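Local structure of response regulator receiver (Brucella melitensis biovar Abortus, 4G97) at residues A92-V104 and D244-F256. The protein probably acts as a phosphorylation-dependent response regulator of the PhyR family, joining a sigma-factor-like domain to a two-component receiver domain. Numbering follows the deposited sequence.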
loop_
_atom_site.group_PDB
_atom_site.type_symbol
_atom_site.label_atom_id
_atom_site.label_comp_id
_atom_site.label_asym_id
_atom_site.label_seq_id
_atom_site.Cartn_x
_atom_site.Cartn_y
_atom_site.Cartn_z
ATOM N N ALA A 92 -9.867 -7.069 0.307
ATOM C CA ALA A 92 -9.788 -7.053 1.772
ATOM C C ALA A 92 -11.130 -6.552 2.388
ATOM O O ALA A 92 -11.903 -5.904 1.677
ATOM C CB ALA A 92 -8.625 -6.160 2.215
ATOM N N PRO A 93 -11.434 -6.825 3.687
ATOM C CA PRO A 93 -12.728 -6.375 4.250
ATOM C C PRO A 93 -12.952 -4.859 4.368
ATOM O O PRO A 93 -12.005 -4.070 4.250
ATOM C CB PRO A 93 -12.778 -7.064 5.623
ATOM C CG PRO A 93 -11.363 -7.304 5.978
ATOM C CD PRO A 93 -10.669 -7.612 4.678
ATOM N N LEU A 94 -14.223 -4.468 4.633
ATOM C CA LEU A 94 -14.706 -3.090 4.788
ATOM C C LEU A 94 -13.963 -2.245 5.831
ATOM O O LEU A 94 -13.655 -1.101 5.499
ATOM C CB LEU A 94 -16.231 -3.051 5.003
ATOM C CG LEU A 94 -16.987 -1.865 4.394
ATOM C CD1 LEU A 94 -17.195 -2.054 2.886
ATOM C CD2 LEU A 94 -18.346 -1.700 5.058
ATOM N N PRO A 95 -13.616 -2.734 7.058
ATOM C CA PRO A 95 -12.854 -1.878 7.992
ATOM C C PRO A 95 -11.439 -1.594 7.473
ATOM O O PRO A 95 -10.915 -0.511 7.701
ATOM C CB PRO A 95 -12.829 -2.693 9.295
ATOM C CG PRO A 95 -13.881 -3.722 9.139
ATOM C CD PRO A 95 -13.894 -4.046 7.677
ATOM N N ARG A 96 -10.839 -2.553 6.742
ATOM C CA ARG A 96 -9.513 -2.365 6.132
ATOM C C ARG A 96 -9.595 -1.344 4.996
ATOM O O ARG A 96 -8.707 -0.509 4.885
ATOM C CB ARG A 96 -8.883 -3.694 5.699
ATOM C CG ARG A 96 -8.414 -4.480 6.909
ATOM C CD ARG A 96 -7.668 -5.748 6.577
ATOM N NE ARG A 96 -7.141 -6.357 7.803
ATOM C CZ ARG A 96 -5.953 -6.096 8.334
ATOM N NH1 ARG A 96 -5.120 -5.248 7.737
ATOM N NH2 ARG A 96 -5.578 -6.696 9.459
ATOM N N GLN A 97 -10.718 -1.329 4.241
ATOM C CA GLN A 97 -10.974 -0.330 3.191
ATOM C C GLN A 97 -11.084 1.057 3.825
ATOM O O GLN A 97 -10.513 2.015 3.311
ATOM C CB GLN A 97 -12.285 -0.633 2.460
ATOM C CG GLN A 97 -12.256 -1.908 1.641
ATOM C CD GLN A 97 -13.528 -2.116 0.872
ATOM O OE1 GLN A 97 -14.074 -1.192 0.266
ATOM N NE2 GLN A 97 -13.999 -3.353 0.846
ATOM N N ALA A 98 -11.789 1.146 4.974
ATOM C CA ALA A 98 -12.010 2.397 5.677
ATOM C C ALA A 98 -10.695 2.992 6.169
ATOM O O ALA A 98 -10.410 4.163 5.901
ATOM C CB ALA A 98 -12.998 2.183 6.827
ATOM N N PHE A 99 -9.859 2.175 6.828
ATOM C CA PHE A 99 -8.562 2.620 7.339
ATOM C C PHE A 99 -7.623 3.020 6.204
ATOM O O PHE A 99 -6.921 4.041 6.316
ATOM C CB PHE A 99 -7.927 1.530 8.226
ATOM C CG PHE A 99 -6.932 2.085 9.218
ATOM C CD1 PHE A 99 -7.339 2.487 10.486
ATOM C CD2 PHE A 99 -5.589 2.212 8.884
ATOM C CE1 PHE A 99 -6.420 3.030 11.393
ATOM C CE2 PHE A 99 -4.670 2.748 9.795
ATOM C CZ PHE A 99 -5.091 3.144 11.045
ATOM N N LEU A 100 -7.640 2.254 5.087
ATOM C CA LEU A 100 -6.796 2.555 3.929
ATOM C C LEU A 100 -7.157 3.921 3.338
ATOM O O LEU A 100 -6.263 4.722 3.105
ATOM C CB LEU A 100 -6.839 1.447 2.858
ATOM C CG LEU A 100 -6.107 0.114 3.186
ATOM C CD1 LEU A 100 -6.234 -0.846 2.042
ATOM C CD2 LEU A 100 -4.612 0.324 3.457
ATOM N N LEU A 101 -8.454 4.213 3.180
ATOM C CA LEU A 101 -8.943 5.496 2.635
ATOM C C LEU A 101 -8.479 6.699 3.421
ATOM O O LEU A 101 -8.185 7.735 2.827
ATOM C CB LEU A 101 -10.486 5.509 2.509
ATOM C CG LEU A 101 -11.086 4.604 1.425
ATOM C CD1 LEU A 101 -12.569 4.420 1.643
ATOM C CD2 LEU A 101 -10.761 5.107 0.020
ATOM N N VAL A 102 -8.422 6.572 4.755
ATOM C CA VAL A 102 -7.977 7.654 5.619
ATOM C C VAL A 102 -6.459 7.652 5.812
ATOM O O VAL A 102 -5.820 8.652 5.495
ATOM C CB VAL A 102 -8.778 7.781 6.959
ATOM C CG1 VAL A 102 -10.232 8.160 6.700
ATOM C CG2 VAL A 102 -8.714 6.503 7.781
ATOM N N ALA A 103 -5.875 6.530 6.304
ATOM C CA ALA A 103 -4.430 6.430 6.593
ATOM C C ALA A 103 -3.556 6.430 5.372
ATOM O O ALA A 103 -2.489 7.041 5.405
ATOM C CB ALA A 103 -4.134 5.203 7.429
ATOM N N VAL A 104 -3.971 5.754 4.288
ATOM C CA VAL A 104 -3.117 5.747 3.089
ATOM C C VAL A 104 -3.556 6.780 2.060
ATOM O O VAL A 104 -2.713 7.467 1.494
ATOM C CB VAL A 104 -3.003 4.334 2.463
ATOM C CG1 VAL A 104 -2.074 4.325 1.242
ATOM C CG2 VAL A 104 -2.564 3.297 3.497
ATOM N N ASP A 244 0.882 6.644 10.206
ATOM C CA ASP A 244 -0.309 5.808 10.017
ATOM C C ASP A 244 -0.356 5.147 8.625
ATOM O O ASP A 244 -0.939 4.064 8.490
ATOM C CB ASP A 244 -1.600 6.615 10.252
ATOM C CG ASP A 244 -1.970 6.772 11.716
ATOM O OD1 ASP A 244 -1.146 6.396 12.584
ATOM O OD2 ASP A 244 -3.092 7.238 11.995
ATOM N N MET A 245 0.250 5.790 7.602
ATOM C CA MET A 245 0.341 5.240 6.247
ATOM C C MET A 245 1.227 3.983 6.289
ATOM O O MET A 245 0.861 2.959 5.720
ATOM C CB MET A 245 0.877 6.285 5.243
ATOM C CG MET A 245 1.056 5.722 3.844
ATOM S SD MET A 245 1.873 6.860 2.705
ATOM C CE MET A 245 0.528 7.959 2.348
ATOM N N VAL A 246 2.358 4.067 7.001
ATOM C CA VAL A 246 3.329 2.978 7.213
ATOM C C VAL A 246 2.665 1.833 7.992
ATOM O O VAL A 246 2.708 0.681 7.561
ATOM C CB VAL A 246 4.602 3.500 7.923
ATOM C CG1 VAL A 246 5.512 2.349 8.333
ATOM C CG2 VAL A 246 5.356 4.482 7.026
ATOM N N LYS A 247 2.031 2.167 9.109
ATOM C CA LYS A 247 1.298 1.232 9.958
ATOM C C LYS A 247 0.273 0.420 9.128
ATOM O O LYS A 247 0.233 -0.816 9.223
ATOM C CB LYS A 247 0.603 2.037 11.064
ATOM C CG LYS A 247 -0.305 1.232 11.979
ATOM C CD LYS A 247 -0.688 2.029 13.220
ATOM C CE LYS A 247 -2.001 2.759 13.102
ATOM N NZ LYS A 247 -2.269 3.603 14.300
ATOM N N ALA A 248 -0.530 1.130 8.306
ATOM C CA ALA A 248 -1.564 0.545 7.459
ATOM C C ALA A 248 -0.996 -0.387 6.428
ATOM O O ALA A 248 -1.555 -1.459 6.225
ATOM C CB ALA A 248 -2.362 1.642 6.768
ATOM N N LEU A 249 0.082 0.022 5.749
ATOM C CA LEU A 249 0.668 -0.800 4.704
ATOM C C LEU A 249 1.400 -2.025 5.241
ATOM O O LEU A 249 1.318 -3.074 4.619
ATOM C CB LEU A 249 1.486 0.007 3.718
ATOM C CG LEU A 249 0.656 1.011 2.895
ATOM C CD1 LEU A 249 1.560 1.978 2.177
ATOM C CD2 LEU A 249 -0.291 0.297 1.922
ATOM N N ILE A 250 2.034 -1.918 6.429
ATOM C CA ILE A 250 2.646 -3.087 7.071
ATOM C C ILE A 250 1.543 -4.080 7.431
ATOM O O ILE A 250 1.683 -5.273 7.151
ATOM C CB ILE A 250 3.544 -2.749 8.297
ATOM C CG1 ILE A 250 4.778 -1.971 7.839
ATOM C CG2 ILE A 250 3.977 -4.055 9.020
ATOM C CD1 ILE A 250 5.537 -1.316 8.982
ATOM N N SER A 251 0.440 -3.580 8.014
ATOM C CA SER A 251 -0.712 -4.391 8.383
ATOM C C SER A 251 -1.259 -5.163 7.165
ATOM O O SER A 251 -1.479 -6.373 7.264
ATOM C CB SER A 251 -1.808 -3.523 8.991
ATOM O OG SER A 251 -2.938 -4.323 9.293
ATOM N N GLN A 252 -1.488 -4.472 6.030
ATOM C CA GLN A 252 -1.962 -5.138 4.810
ATOM C C GLN A 252 -0.977 -6.194 4.335
ATOM O O GLN A 252 -1.389 -7.298 3.993
ATOM C CB GLN A 252 -2.205 -4.133 3.676
ATOM C CG GLN A 252 -3.398 -3.229 3.886
ATOM C CD GLN A 252 -4.693 -3.972 4.010
ATOM O OE1 GLN A 252 -5.238 -4.070 5.087
ATOM N NE2 GLN A 252 -5.239 -4.470 2.912
ATOM N N ALA A 253 0.317 -5.860 4.300
ATOM C CA ALA A 253 1.359 -6.783 3.821
ATOM C C ALA A 253 1.392 -8.093 4.624
ATOM O O ALA A 253 1.581 -9.156 4.033
ATOM C CB ALA A 253 2.723 -6.115 3.851
ATOM N N LEU A 254 1.225 -8.002 5.959
ATOM C CA LEU A 254 1.201 -9.143 6.865
ATOM C C LEU A 254 -0.131 -9.889 6.769
ATOM O O LEU A 254 -0.141 -11.103 6.927
ATOM C CB LEU A 254 1.442 -8.704 8.306
ATOM C CG LEU A 254 2.835 -8.191 8.655
ATOM C CD1 LEU A 254 2.839 -7.605 10.049
ATOM C CD2 LEU A 254 3.882 -9.307 8.563
ATOM N N PHE A 255 -1.249 -9.163 6.508
ATOM C CA PHE A 255 -2.581 -9.740 6.300
ATOM C C PHE A 255 -2.553 -10.676 5.073
ATOM O O PHE A 255 -3.016 -11.818 5.180
ATOM C CB PHE A 255 -3.643 -8.633 6.138
ATOM C CG PHE A 255 -5.034 -9.107 5.790
ATOM C CD1 PHE A 255 -5.886 -9.602 6.777
ATOM C CD2 PHE A 255 -5.487 -9.083 4.473
ATOM C CE1 PHE A 255 -7.165 -10.071 6.449
ATOM C CE2 PHE A 255 -6.761 -9.568 4.143
ATOM C CZ PHE A 255 -7.600 -10.036 5.136
ATOM N N PHE A 256 -1.973 -10.205 3.931
ATOM C CA PHE A 256 -1.856 -11.017 2.713
ATOM C C PHE A 256 -0.793 -12.078 2.819
ATOM O O PHE A 256 -0.973 -13.146 2.244
ATOM C CB PHE A 256 -1.666 -10.168 1.445
ATOM C CG PHE A 256 -2.917 -9.399 1.104
ATOM C CD1 PHE A 256 -4.049 -10.055 0.632
ATOM C CD2 PHE A 256 -2.974 -8.020 1.279
ATOM C CE1 PHE A 256 -5.218 -9.346 0.340
ATOM C CE2 PHE A 256 -4.145 -7.315 0.995
ATOM C CZ PHE A 256 -5.255 -7.986 0.533
HETATM O O HOH W 1 -2.897 -6.177 11.290
#
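The methyl CB of A248 fits as a knob into the hole made by F99, L100, A103 and V104, and A248 CB is 3.7 Å from V104 CG2. F99 adds its ring edge from one flank, F99 CD2 lying 3.9 Å from A248 CB, while K247 runs across the end of that ring with CE against CZ. A103, equally small, packs on the backbone carbonyl of D244, with A103 CB 3.6 Å from D244 O. The helix axes approach to 8.5 Å and run roughly antiparallel, at 146°. In PhyR this seam docks the sigma-like domain onto the last helix of the CheY-like receiver domain. Further along, the backbones separate and longer side chains fill the wider gap, polar groups among them. R96, extended from CG to NE, slides past Q252 and uses NH1 twice, toward Q252 OE1 (2.9 Å) and S251 OG (2.8 Å), both bonds near the guanidinium plane. R96 CD stands over the centre of the F255 ring in a CH-pi contact, while F255 CD1 lies over one guanidinium face, offset toward its rim, the planes 24° apart. A water links R96 NH2 to S251 OG, and Q252 NE2 reaches A20 O in helix 11-22. Buried but poorly ordered, A92 sets CB beside Q252 NE2 and the rings of F255 and F256. The looser, more open side is confined to those two partly exposed rings and to P93, also poorly ordered, whose CD touches F255 CZ (3.9 Å).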